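Local coordinates for putative nisin-resistance protein (Streptococcus agalactiae 515, PDB 4Y68) that probably confers resistance to the lantibiotic nisin by recognising and cleaving it as a peptidase of family S41, at residues A[248-253]-A[286-291]; A[156-161]-A[221-226]; A[236-241]-A[275-280]; A[253-258]-A[269-274]. All coordinates share one frame; numbering follows the deposited sequence.

Contact 1 of 4, residues A[248-253]-A[286-291]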
loop_
_atom_site.group_PDB
_atom_site.type_symbol
_atom_site.label_atom_id
_atom_site.label_comp_id
_atom_site.label_asym_id
_atom_site.label_seq_id
_atom_site.Cartn_x
_atom_site.Cartn_y
_atom_site.Cartn_z
ATOM N N GLN A 248 -10.902 -4.132 13.971
ATOM C CA GLN A 248 -11.740 -3.002 13.578
ATOM C C GLN A 248 -11.553 -2.650 12.121
ATOM O O GLN A 248 -10.601 -3.094 11.486
ATOM C CB GLN A 248 -11.442 -1.792 14.450
ATOM C CG GLN A 248 -11.754 -2.076 15.898
ATOM C CD GLN A 248 -10.720 -1.494 16.817
ATOM O OE1 GLN A 248 -10.567 -0.266 16.902
ATOM N NE2 GLN A 248 -9.969 -2.373 17.499
ATOM N N ALA A 249 -12.480 -1.857 11.607
ATOM C CA ALA A 249 -12.400 -1.316 10.260
ATOM C C ALA A 249 -11.052 -0.655 10.016
ATOM O O ALA A 249 -10.488 -0.021 10.900
ATOM C CB ALA A 249 -13.534 -0.322 10.026
ATOM N N THR A 250 -10.538 -0.803 8.807
ATOM C CA THR A 250 -9.254 -0.193 8.468
ATOM C C THR A 250 -9.358 1.313 8.158
ATOM O O THR A 250 -10.435 1.895 8.215
ATOM C CB THR A 250 -8.650 -0.926 7.290
ATOM O OG1 THR A 250 -9.533 -0.818 6.178
ATOM C CG2 THR A 250 -8.533 -2.398 7.639
ATOM N N ALA A 251 -8.245 1.944 7.802
ATOM C CA ALA A 251 -8.197 3.408 7.747
ATOM C C ALA A 251 -8.973 3.967 6.570
ATOM O O ALA A 251 -9.394 5.115 6.603
ATOM C CB ALA A 251 -6.748 3.897 7.696
ATOM N N GLY A 252 -9.158 3.169 5.529
ATOM C CA GLY A 252 -9.916 3.619 4.371
ATOM C C GLY A 252 -9.068 4.317 3.327
ATOM O O GLY A 252 -9.441 5.383 2.836
ATOM N N TYR A 253 -7.924 3.721 2.976
ATOM C CA TYR A 253 -7.069 4.276 1.918
ATOM C C TYR A 253 -6.964 3.230 0.821
ATOM O O TYR A 253 -5.885 2.961 0.263
ATOM C CB TYR A 253 -5.698 4.703 2.471
ATOM C CG TYR A 253 -5.801 5.960 3.331
ATOM C CD1 TYR A 253 -5.528 7.211 2.805
ATOM C CD2 TYR A 253 -6.211 5.888 4.650
ATOM C CE1 TYR A 253 -5.647 8.355 3.567
ATOM C CE2 TYR A 253 -6.350 7.028 5.429
ATOM C CZ TYR A 253 -6.059 8.259 4.880
ATOM O OH TYR A 253 -6.175 9.394 5.650
ATOM N N THR A 286 -12.347 3.591 1.160
ATOM C CA THR A 286 -13.360 3.146 2.094
ATOM C C THR A 286 -12.812 2.036 2.996
ATOM O O THR A 286 -12.099 1.130 2.538
ATOM C CB THR A 286 -14.602 2.631 1.366
ATOM O OG1 THR A 286 -14.264 1.445 0.666
ATOM C CG2 THR A 286 -15.092 3.649 0.359
ATOM N N PRO A 287 -13.150 2.103 4.287
ATOM C CA PRO A 287 -12.616 1.143 5.252
ATOM C C PRO A 287 -13.023 -0.300 4.941
ATOM O O PRO A 287 -14.083 -0.561 4.380
ATOM C CB PRO A 287 -13.218 1.625 6.583
ATOM C CG PRO A 287 -13.405 3.110 6.385
ATOM C CD PRO A 287 -13.861 3.215 4.945
ATOM N N ILE A 288 -12.162 -1.236 5.304
ATOM C CA ILE A 288 -12.486 -2.638 5.165
ATOM C C ILE A 288 -12.998 -3.175 6.507
ATOM O O ILE A 288 -12.342 -3.042 7.537
ATOM C CB ILE A 288 -11.267 -3.432 4.680
ATOM C CG1 ILE A 288 -10.724 -2.808 3.387
ATOM C CG2 ILE A 288 -11.643 -4.902 4.453
ATOM C CD1 ILE A 288 -9.331 -3.322 3.012
ATOM N N LEU A 289 -14.184 -3.771 6.487
ATOM C CA LEU A 289 -14.740 -4.427 7.671
ATOM C C LEU A 289 -14.140 -5.813 7.864
ATOM O O LEU A 289 -14.189 -6.629 6.959
ATOM C CB LEU A 289 -16.264 -4.570 7.557
ATOM C CG LEU A 289 -17.161 -3.387 7.900
ATOM C CD1 LEU A 289 -17.595 -3.475 9.360
ATOM C CD2 LEU A 289 -16.428 -2.095 7.636
ATOM N N PRO A 290 -13.569 -6.088 9.041
ATOM C CA PRO A 290 -13.164 -7.468 9.296
ATOM C C PRO A 290 -14.401 -8.341 9.439
ATOM O O PRO A 290 -15.467 -7.782 9.656
ATOM C CB PRO A 290 -12.387 -7.380 10.611
ATOM C CG PRO A 290 -12.876 -6.141 11.261
ATOM C CD PRO A 290 -13.194 -5.184 10.140
ATOM N N ASP A 291 -14.266 -9.659 9.303
ATOM C CA ASP A 291 -15.417 -10.562 9.426
ATOM C C ASP A 291 -16.079 -10.441 10.799
ATOM O O ASP A 291 -17.301 -10.558 10.939
ATOM C CB ASP A 291 -14.988 -12.013 9.194
ATOM C CG ASP A 291 -14.377 -12.226 7.827
ATOM O OD1 ASP A 291 -14.780 -11.517 6.876
ATOM O OD2 ASP A 291 -13.492 -13.098 7.704
#
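Thr250 and Ile288 hold the two loops together with a pair of hydrogen bonds that use the same two residues in both directions. The backbone N of Thr250 donates a hydrogen bond to Ile288 O at 3.1 Å. In return Ile288 N points almost straight at Thr250 OG1, 2.8 Å away with an angle of 167° at the hydrogen. The threonine chi1 of 61° sets OG1 between its own N and carbonyl carbon, which aims the hydroxyl across the gap while CG2 faces Ile288 O. One residue earlier, Ala249 CA approaches Ile288 O at 3.2 Å in a CA-H...O contact, which adds a weaker contact to the same oxygen. Apolar contacts border this polar centre: Ala249 CB lies 4.0 Å from Pro287 CB, and Leu289 CD2 comes up to the same methyl. Pro290 CD makes a van der Waals contact with Gln248 O at 3.6 Å. Gly252, with its positive phi of 89°, lays its CA over the Thr286-Pro287 peptide bond. Further out, Glu231 of helix 229-235 bonds Thr250 OG1 and the backbone N of both Gly252 and Tyr253, and Phe234 and Leu235 pack on Ile288. With Ile288 N and Glu231 both meeting the buried Thr250 hydroxyl, its rotation is probably fixed, and the side chain does the work of a backbone carbonyl in joining the loop after strand 243-247 to the one leading into its mixed-sheet neighbour, strand 292-293.

Contact 2 of 4, residues A[156-161]-A[221-226]; sequences DLSNNT and ITNHKT
Asn223 and Asn159 are turned toward each other by their first torsions: at chi1 67° Asn223 CG sits between its own N and carbonyl carbon, whereas Asn159 CG, at -57°, lies beside its backbone N and anti to its carbonyl carbon. The setting is two beta turns just beyond neighbouring parallel strands of the mixed sheet, type II from Leu157 to Asn160 and type I from Asn223 to Thr226, the latter carrying an Asx turn. The asparagine side chains cross at about a right angle, their amide planes 57° apart. Asn223 ND2 donates to Asn159 OD1 at 2.9 Å, in its own amide plane but from above that of the acceptor. Asn223 OD1 takes the backbone N of Asn159 at 2.9 Å and, on the other face, Lys225 N at 3.3 Å, so one carbonyl oxygen braces both turns. A hydrogen bond from Leu157 N to Ile221 O, 2.8 Å, continues the parallel pairing of Asp156 with Ile221. Overlapping the start of the first turn, Asp156 OD1 forms a second Asx turn, holding Ser158 N and, through its syn lone pair, Ser158 OG. Lys225 lays its CB and CD against Asn159 OD1, and helix 229-235 packs on the first turn, Phe234 on Leu157 and Ala230 on Asn160. Thr226 OG1 donates to Leu157 O at 2.8 Å from above the carbonyl plane, opposite the face used by Asn160 N, and also accepts Asn223 N at 3.0 Å.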
loop_
_atom_site.group_PDB
_atom_site.type_symbol
_atom_site.label_atom_id
_atom_site.label_comp_id
_atom_site.label_asym_id
_atom_site.label_seq_id
_atom_site.Cartn_x
_atom_site.Cartn_y
_atom_site.Cartn_z
ATOM N N ASP A 156 -0.878 -10.152 11.832
ATOM C CA ASP A 156 -1.256 -8.920 12.505
ATOM C C ASP A 156 -0.806 -7.707 11.697
ATOM O O ASP A 156 0.399 -7.434 11.573
ATOM C CB ASP A 156 -0.668 -8.889 13.920
ATOM C CG ASP A 156 -1.074 -7.650 14.698
ATOM O OD1 ASP A 156 -2.026 -6.931 14.269
ATOM O OD2 ASP A 156 -0.441 -7.404 15.746
ATOM N N LEU A 157 -1.801 -7.000 11.151
ATOM C CA LEU A 157 -1.597 -5.817 10.323
ATOM C C LEU A 157 -1.961 -4.537 11.064
ATOM O O LEU A 157 -2.015 -3.477 10.442
ATOM C CB LEU A 157 -2.429 -5.911 9.023
ATOM C CG LEU A 157 -2.112 -7.073 8.053
ATOM C CD1 LEU A 157 -3.237 -7.307 7.061
ATOM C CD2 LEU A 157 -0.791 -6.888 7.317
ATOM N N SER A 158 -2.249 -4.638 12.366
ATOM C CA SER A 158 -2.458 -3.432 13.200
ATOM C C SER A 158 -1.360 -2.411 12.974
ATOM O O SER A 158 -0.186 -2.767 12.921
ATOM C CB SER A 158 -2.492 -3.773 14.697
ATOM O OG SER A 158 -3.479 -4.742 15.004
ATOM N N ASN A 159 -1.726 -1.146 12.838
ATOM C CA ASN A 159 -0.733 -0.085 12.779
ATOM C C ASN A 159 0.185 -0.139 11.573
ATOM O O ASN A 159 1.147 0.619 11.518
ATOM C CB ASN A 159 0.139 -0.089 14.048
ATOM C CG ASN A 159 -0.689 0.056 15.323
ATOM O OD1 ASN A 159 -1.746 0.680 15.305
ATOM N ND2 ASN A 159 -0.217 -0.543 16.429
ATOM N N ASN A 160 -0.067 -1.044 10.631
ATOM C CA ASN A 160 0.719 -1.049 9.393
ATOM C C ASN A 160 0.067 -0.064 8.434
ATOM O O ASN A 160 -1.026 -0.319 7.938
ATOM C CB ASN A 160 0.798 -2.461 8.795
ATOM C CG ASN A 160 1.574 -2.525 7.489
ATOM O OD1 ASN A 160 1.792 -1.515 6.809
ATOM N ND2 ASN A 160 1.968 -3.736 7.110
ATOM N N THR A 161 0.725 1.069 8.199
ATOM C CA THR A 161 0.143 2.145 7.374
ATOM C C THR A 161 0.628 2.088 5.924
ATOM O O THR A 161 0.458 3.046 5.152
ATOM C CB THR A 161 0.479 3.542 7.937
ATOM O OG1 THR A 161 1.882 3.769 7.791
ATOM C CG2 THR A 161 0.106 3.650 9.447
ATOM N N ILE A 221 -5.568 -9.835 11.645
ATOM C CA ILE A 221 -6.004 -8.756 12.528
ATOM C C ILE A 221 -5.715 -7.389 11.909
ATOM O O ILE A 221 -4.634 -7.161 11.353
ATOM C CB ILE A 221 -5.323 -8.859 13.920
ATOM C CG1 ILE A 221 -5.641 -10.205 14.558
ATOM C CG2 ILE A 221 -5.735 -7.693 14.831
ATOM C CD1 ILE A 221 -4.941 -10.439 15.909
ATOM N N THR A 222 -6.695 -6.496 11.981
ATOM C CA THR A 222 -6.554 -5.139 11.490
ATOM C C THR A 222 -7.043 -4.172 12.564
ATOM O O THR A 222 -7.855 -4.544 13.407
ATOM C CB THR A 222 -7.362 -4.923 10.191
ATOM O OG1 THR A 222 -8.763 -5.045 10.461
ATOM C CG2 THR A 222 -6.977 -5.944 9.117
ATOM N N ASN A 223 -6.568 -2.929 12.542
ATOM C CA ASN A 223 -7.168 -1.906 13.391
ATOM C C ASN A 223 -7.355 -0.637 12.574
ATOM O O ASN A 223 -7.116 -0.668 11.374
ATOM C CB ASN A 223 -6.346 -1.664 14.668
ATOM C CG ASN A 223 -4.984 -1.036 14.415
ATOM O OD1 ASN A 223 -4.557 -0.888 13.279
ATOM N ND2 ASN A 223 -4.286 -0.670 15.505
ATOM N N HIS A 224 -7.799 0.457 13.202
ATOM C CA HIS A 224 -8.134 1.680 12.475
ATOM C C HIS A 224 -6.947 2.288 11.718
ATOM O O HIS A 224 -7.133 3.050 10.771
ATOM C CB HIS A 224 -8.713 2.730 13.436
ATOM C CG HIS A 224 -10.146 2.492 13.806
ATOM N ND1 HIS A 224 -11.100 2.108 12.884
ATOM C CD2 HIS A 224 -10.787 2.570 15.000
ATOM C CE1 HIS A 224 -12.267 1.969 13.493
ATOM N NE2 HIS A 224 -12.104 2.244 14.775
ATOM N N LYS A 225 -5.728 1.957 12.130
ATOM C CA LYS A 225 -4.541 2.529 11.497
ATOM C C LYS A 225 -4.083 1.718 10.277
ATOM O O LYS A 225 -3.352 2.224 9.430
ATOM C CB LYS A 225 -3.394 2.643 12.503
ATOM C CG LYS A 225 -3.579 3.727 13.568
ATOM C CD LYS A 225 -2.209 4.159 14.133
ATOM C CE LYS A 225 -2.324 4.942 15.444
ATOM N NZ LYS A 225 -3.374 6.010 15.406
ATOM N N THR A 226 -4.515 0.467 10.190
ATOM C CA THR A 226 -4.169 -0.380 9.036
ATOM C C THR A 226 -4.513 0.313 7.732
ATOM O O THR A 226 -5.683 0.537 7.460
ATOM C CB THR A 226 -4.910 -1.729 9.102
ATOM O OG1 THR A 226 -4.562 -2.384 10.323
ATOM C CG2 THR A 226 -4.528 -2.623 7.892
#

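Contact 3 of 4, residues A[236-241]-A[275-280]; sequences SFKGLP and VSDRQG
Arg278 reaches across to the 236-241 loop and is held there by backbone carbonyls, the firm half of this contact. Its NH2 donates to Ser236 O at 2.7 Å, with that oxygen close to the guanidinium plane, and also to Lys238 O at 2.8 Å, tilted somewhat from the plane. NH1 adds a weak bond to Ser236 O. A bend at chi3 of -55° carries the guanidinium over to these oxygens, and Leu240 CD2 lies over one of its faces, 3.7 Å from NH2. Thr180 O takes NH1 as well, so the group also ties in the start of strand 180-185. The other half is looser and depends on long side chains. Lys238, bent at chi2 and chi3, brings NZ to Gln279 OE1 at 2.8 Å, nearly head-on to the amide carbonyl. The salt bridge from the same NZ to the buried Asp277 is less certain, because the position of OD2 is doubtful; that carboxylate also bonds Tyr283 OH. The solvent side is formed by Gln279 and Gly239, both exposed, where Gln279 NE2 rests on Gly239 CA at 3.6 Å. Two beta turns thus face each other: type I from Asp277 to Gly280 at the end of strand 267-276, and type II from Phe237 to Leu240, which has a glycine of positive phi, Gly239 at 83°, in its third position, the classic place for glycine in a type II turn.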
loop_
_atom_site.group_PDB
_atom_site.type_symbol
_atom_site.label_atom_id
_atom_site.label_comp_id
_atom_site.label_asym_id
_atom_site.label_seq_id
_atom_site.Cartn_x
_atom_site.Cartn_y
_atom_site.Cartn_z
ATOM N N SER A 236 -5.954 -8.943 -0.557
ATOM C CA SER A 236 -5.418 -10.086 -1.291
ATOM C C SER A 236 -5.765 -11.432 -0.648
ATOM O O SER A 236 -5.627 -12.461 -1.293
ATOM C CB SER A 236 -3.906 -9.976 -1.412
ATOM O OG SER A 236 -3.534 -8.752 -1.988
ATOM N N PHE A 237 -6.191 -11.414 0.617
ATOM C CA PHE A 237 -6.648 -12.626 1.321
ATOM C C PHE A 237 -8.166 -12.789 1.311
ATOM O O PHE A 237 -8.678 -13.826 1.734
ATOM C CB PHE A 237 -6.175 -12.630 2.782
ATOM C CG PHE A 237 -4.683 -12.808 2.942
ATOM C CD1 PHE A 237 -4.139 -14.066 3.148
ATOM C CD2 PHE A 237 -3.829 -11.714 2.897
ATOM C CE1 PHE A 237 -2.770 -14.240 3.302
ATOM C CE2 PHE A 237 -2.463 -11.874 3.041
ATOM C CZ PHE A 237 -1.927 -13.149 3.253
ATOM N N LYS A 238 -8.888 -11.772 0.846
ATOM C CA LYS A 238 -10.350 -11.786 0.940
ATOM C C LYS A 238 -10.974 -12.846 0.065
ATOM O O LYS A 238 -10.582 -13.029 -1.082
ATOM C CB LYS A 238 -10.934 -10.424 0.584
ATOM C CG LYS A 238 -11.174 -9.551 1.799
ATOM C CD LYS A 238 -12.625 -9.533 2.183
ATOM C CE LYS A 238 -13.461 -9.158 0.969
ATOM N NZ LYS A 238 -14.919 -9.098 1.239
ATOM N N GLY A 239 -11.955 -13.543 0.618
ATOM C CA GLY A 239 -12.562 -14.669 -0.061
ATOM C C GLY A 239 -11.818 -15.993 0.060
ATOM O O GLY A 239 -12.346 -17.033 -0.346
ATOM N N LEU A 240 -10.592 -15.993 0.586
ATOM C CA LEU A 240 -9.932 -17.283 0.806
ATOM C C LEU A 240 -10.698 -18.049 1.887
ATOM O O LEU A 240 -10.986 -17.491 2.958
ATOM C CB LEU A 240 -8.470 -17.111 1.209
ATOM C CG LEU A 240 -7.536 -16.494 0.173
ATOM C CD1 LEU A 240 -6.096 -16.595 0.640
ATOM C CD2 LEU A 240 -7.724 -17.129 -1.201
ATOM N N PRO A 241 -11.021 -19.331 1.624
ATOM C CA PRO A 241 -11.926 -20.070 2.524
ATOM C C PRO A 241 -11.295 -20.426 3.864
ATOM O O PRO A 241 -12.008 -20.663 4.832
ATOM C CB PRO A 241 -12.267 -21.332 1.726
ATOM C CG PRO A 241 -11.059 -21.536 0.850
ATOM C CD PRO A 241 -10.615 -20.138 0.458
ATOM N N VAL A 275 -10.595 0.369 -6.530
ATOM C CA VAL A 275 -10.180 -1.001 -6.237
ATOM C C VAL A 275 -11.370 -1.960 -6.055
ATOM O O VAL A 275 -12.423 -1.581 -5.530
ATOM C CB VAL A 275 -9.284 -1.015 -4.971
ATOM C CG1 VAL A 275 -9.232 -2.385 -4.347
ATOM C CG2 VAL A 275 -7.858 -0.536 -5.306
ATOM N N SER A 276 -11.217 -3.208 -6.486
ATOM C CA SER A 276 -12.192 -4.227 -6.102
ATOM C C SER A 276 -11.485 -5.520 -5.752
ATOM O O SER A 276 -10.450 -5.817 -6.309
ATOM C CB SER A 276 -13.211 -4.447 -7.216
ATOM O OG SER A 276 -12.531 -4.732 -8.410
ATOM N N ASP A 277 -12.038 -6.278 -4.816
ATOM C CA ASP A 277 -11.437 -7.537 -4.404
ATOM C C ASP A 277 -11.918 -8.680 -5.316
ATOM O O ASP A 277 -12.698 -8.441 -6.251
ATOM C CB ASP A 277 -11.726 -7.822 -2.913
ATOM C CG ASP A 277 -13.211 -7.953 -2.602
ATOM O OD1 ASP A 277 -13.995 -8.383 -3.463
ATOM O OD2 ASP A 277 -13.601 -7.620 -1.467
ATOM N N ARG A 278 -11.422 -9.894 -5.070
ATOM C CA ARG A 278 -11.764 -11.076 -5.882
ATOM C C ARG A 278 -13.274 -11.336 -5.907
ATOM O O ARG A 278 -13.797 -11.895 -6.865
ATOM C CB ARG A 278 -11.040 -12.339 -5.360
ATOM C CG ARG A 278 -9.676 -12.586 -5.994
ATOM C CD ARG A 278 -9.016 -13.914 -5.515
ATOM N NE ARG A 278 -8.948 -13.890 -4.072
ATOM C CZ ARG A 278 -7.862 -13.595 -3.368
ATOM N NH1 ARG A 278 -6.689 -13.372 -3.964
ATOM N NH2 ARG A 278 -7.956 -13.551 -2.041
ATOM N N GLN A 279 -13.959 -10.925 -4.844
ATOM C CA GLN A 279 -15.367 -11.240 -4.646
ATOM C C GLN A 279 -16.259 -10.236 -5.359
ATOM O O GLN A 279 -17.464 -10.434 -5.475
ATOM C CB GLN A 279 -15.697 -11.287 -3.151
ATOM C CG GLN A 279 -14.854 -12.288 -2.390
ATOM C CD GLN A 279 -15.268 -12.426 -0.936
ATOM O OE1 GLN A 279 -14.998 -11.547 -0.116
ATOM N NE2 GLN A 279 -15.924 -13.535 -0.606
ATOM N N GLY A 280 -15.649 -9.179 -5.872
ATOM C CA GLY A 280 -16.366 -8.175 -6.630
ATOM C C GLY A 280 -16.724 -6.921 -5.852
ATOM O O GLY A 280 -17.321 -6.008 -6.414
#

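Contact 4 of 4, residues A[253-258]-A[269-274]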
loop_
_atom_site.group_PDB
_atom_site.type_symbol
_atom_site.label_atom_id
_atom_site.label_comp_id
_atom_site.label_asym_id
_atom_site.label_seq_id
_atom_site.Cartn_x
_atom_site.Cartn_y
_atom_site.Cartn_z
ATOM N N TYR A 253 -7.924 3.721 2.976
ATOM C CA TYR A 253 -7.069 4.276 1.918
ATOM C C TYR A 253 -6.964 3.230 0.821
ATOM O O TYR A 253 -5.885 2.961 0.263
ATOM C CB TYR A 253 -5.698 4.703 2.471
ATOM C CG TYR A 253 -5.801 5.960 3.331
ATOM C CD1 TYR A 253 -5.528 7.211 2.805
ATOM C CD2 TYR A 253 -6.211 5.888 4.650
ATOM C CE1 TYR A 253 -5.647 8.355 3.567
ATOM C CE2 TYR A 253 -6.350 7.028 5.429
ATOM C CZ TYR A 253 -6.059 8.259 4.880
ATOM O OH TYR A 253 -6.175 9.394 5.650
ATOM N N THR A 254 -8.115 2.632 0.530
ATOM C CA THR A 254 -8.203 1.599 -0.472
ATOM C C THR A 254 -8.311 2.270 -1.839
ATOM O O THR A 254 -9.376 2.316 -2.449
ATOM C CB THR A 254 -9.398 0.641 -0.211
ATOM O OG1 THR A 254 -10.542 1.394 0.227
ATOM C CG2 THR A 254 -9.036 -0.368 0.893
ATOM N N THR A 255 -7.189 2.823 -2.296
ATOM C CA THR A 255 -7.037 3.197 -3.691
ATOM C C THR A 255 -5.605 2.937 -4.108
ATOM O O THR A 255 -4.680 3.001 -3.287
ATOM C CB THR A 255 -7.405 4.673 -3.967
ATOM O OG1 THR A 255 -6.813 5.523 -2.967
ATOM C CG2 THR A 255 -8.917 4.849 -3.958
ATOM N N VAL A 256 -5.419 2.634 -5.387
ATOM C CA VAL A 256 -4.073 2.495 -5.925
ATOM C C VAL A 256 -3.450 3.872 -6.228
ATOM O O VAL A 256 -4.089 4.750 -6.823
ATOM C CB VAL A 256 -4.099 1.610 -7.184
ATOM C CG1 VAL A 256 -2.809 1.775 -7.995
ATOM C CG2 VAL A 256 -4.331 0.145 -6.787
ATOM N N ASN A 257 -2.215 4.082 -5.787
ATOM C CA ASN A 257 -1.453 5.261 -6.189
ATOM C C ASN A 257 -0.346 4.939 -7.178
ATOM O O ASN A 257 0.168 3.815 -7.218
ATOM C CB ASN A 257 -0.811 5.954 -4.986
ATOM C CG ASN A 257 -1.829 6.585 -4.059
ATOM O OD1 ASN A 257 -2.993 6.770 -4.423
ATOM N ND2 ASN A 257 -1.388 6.914 -2.841
ATOM N N GLU A 258 0.014 5.941 -7.969
ATOM C CA GLU A 258 1.222 5.885 -8.776
ATOM C C GLU A 258 2.107 7.011 -8.262
ATOM O O GLU A 258 1.601 8.060 -7.854
ATOM C CB GLU A 258 0.912 6.028 -10.266
ATOM C CG GLU A 258 -0.113 4.996 -10.780
ATOM C CD GLU A 258 -0.567 5.237 -12.231
ATOM O OE1 GLU A 258 -0.169 6.253 -12.831
ATOM O OE2 GLU A 258 -1.336 4.405 -12.774
ATOM N N ALA A 269 2.790 11.387 -4.892
ATOM C CA ALA A 269 1.959 10.203 -4.751
ATOM C C ALA A 269 0.542 10.505 -5.230
ATOM O O ALA A 269 -0.201 11.202 -4.558
ATOM C CB ALA A 269 1.933 9.735 -3.310
ATOM N N LEU A 270 0.165 9.951 -6.370
ATOM C CA LEU A 270 -1.094 10.313 -7.038
ATOM C C LEU A 270 -2.077 9.141 -7.142
ATOM O O LEU A 270 -1.714 8.065 -7.620
ATOM C CB LEU A 270 -0.794 10.860 -8.442
ATOM C CG LEU A 270 -1.966 11.364 -9.282
ATOM C CD1 LEU A 270 -2.740 12.430 -8.505
ATOM C CD2 LEU A 270 -1.461 11.946 -10.597
ATOM N N THR A 271 -3.325 9.350 -6.724
ATOM C CA THR A 271 -4.305 8.272 -6.750
ATOM C C THR A 271 -4.848 8.091 -8.155
ATOM O O THR A 271 -5.294 9.055 -8.782
ATOM C CB THR A 271 -5.448 8.548 -5.771
ATOM O OG1 THR A 271 -4.900 8.718 -4.458
ATOM C CG2 THR A 271 -6.439 7.406 -5.768
ATOM N N THR A 272 -4.802 6.871 -8.669
ATOM C CA THR A 272 -5.129 6.654 -10.075
ATOM C C THR A 272 -6.103 5.504 -10.283
ATOM O O THR A 272 -6.603 5.307 -11.373
ATOM C CB THR A 272 -3.862 6.374 -10.885
ATOM O OG1 THR A 272 -3.232 5.200 -10.359
ATOM C CG2 THR A 272 -2.899 7.542 -10.763
ATOM N N GLY A 273 -6.377 4.757 -9.224
ATOM C CA GLY A 273 -7.180 3.556 -9.347
ATOM C C GLY A 273 -8.147 3.298 -8.199
ATOM O O GLY A 273 -7.791 3.379 -7.019
ATOM N N ILE A 274 -9.390 3.033 -8.571
ATOM C CA ILE A 274 -10.397 2.496 -7.670
ATOM C C ILE A 274 -10.152 1.014 -7.602
ATOM O O ILE A 274 -9.568 0.455 -8.531
ATOM C CB ILE A 274 -11.825 2.797 -8.174
ATOM C CG1 ILE A 274 -12.249 4.167 -7.682
ATOM C CG2 ILE A 274 -12.820 1.777 -7.661
ATOM C CD1 ILE A 274 -11.492 5.231 -8.301
#
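Asn257 OD1 accepts the hydroxyl of Thr271 at 2.7 Å, a side-chain link across a non-hydrogen-bonded pair of this antiparallel hairpin. A chi1 of -68° sets the Asn257 amide beside its own N, where OD1 can lean over toward the other strand. Glu258 and Leu270 exchange backbone bonds, N to O and O to N, both 2.8 Å. Farther along, Val256 O receives Thr272 N at 2.9 Å, and more weakly Gly273 N at 3.3 Å, while Val256 N reaches Gly273 O at 3.0 Å. Thr272 and Gly273 thus share one partner, a classic beta bulge that shifts the register by one. Thr255 presses its CB against Thr271 CG2 at a tight 3.4 Å, and Glu258 lays CG against Thr272 OG1 at 3.2 Å. Beyond the pair, the carboxylate of Glu258 forms a salt bridge with Arg46 of helix 32-46, which also touches Leu270 and Thr272. Thr255 OG1 bonds Asn285 OD1 as well as His90 ND1, and Asn257 ND2 bonds His90 O. Val256 rests on Phe182 and Tyr184 of strand 180-185, another strand of the same antiparallel sheet.

In the fold
Following the chain, contact 2 comes first: it closes the loop between 156-161 and 221-226 before any other contact opens, joining turns at the ends of neighbouring strands of the mixed sheet. Contact 3 then opens at 236-241 and contact 1 at 248-253; they close in the same order, at 275-280 and 286-291, so their loops cross. The short hairpin of contact 4 lies within both. Contacts 1 and 4 share Tyr253, and contacts 3 and 4 share strand 267-276, with Val275 packing on Val256. Contact 1 also touches contact 2, Ala251 N probably bonding Thr226 O, so loops at the ends of mixed-sheet strands join; contact 4 carries the chain on into the antiparallel sheet.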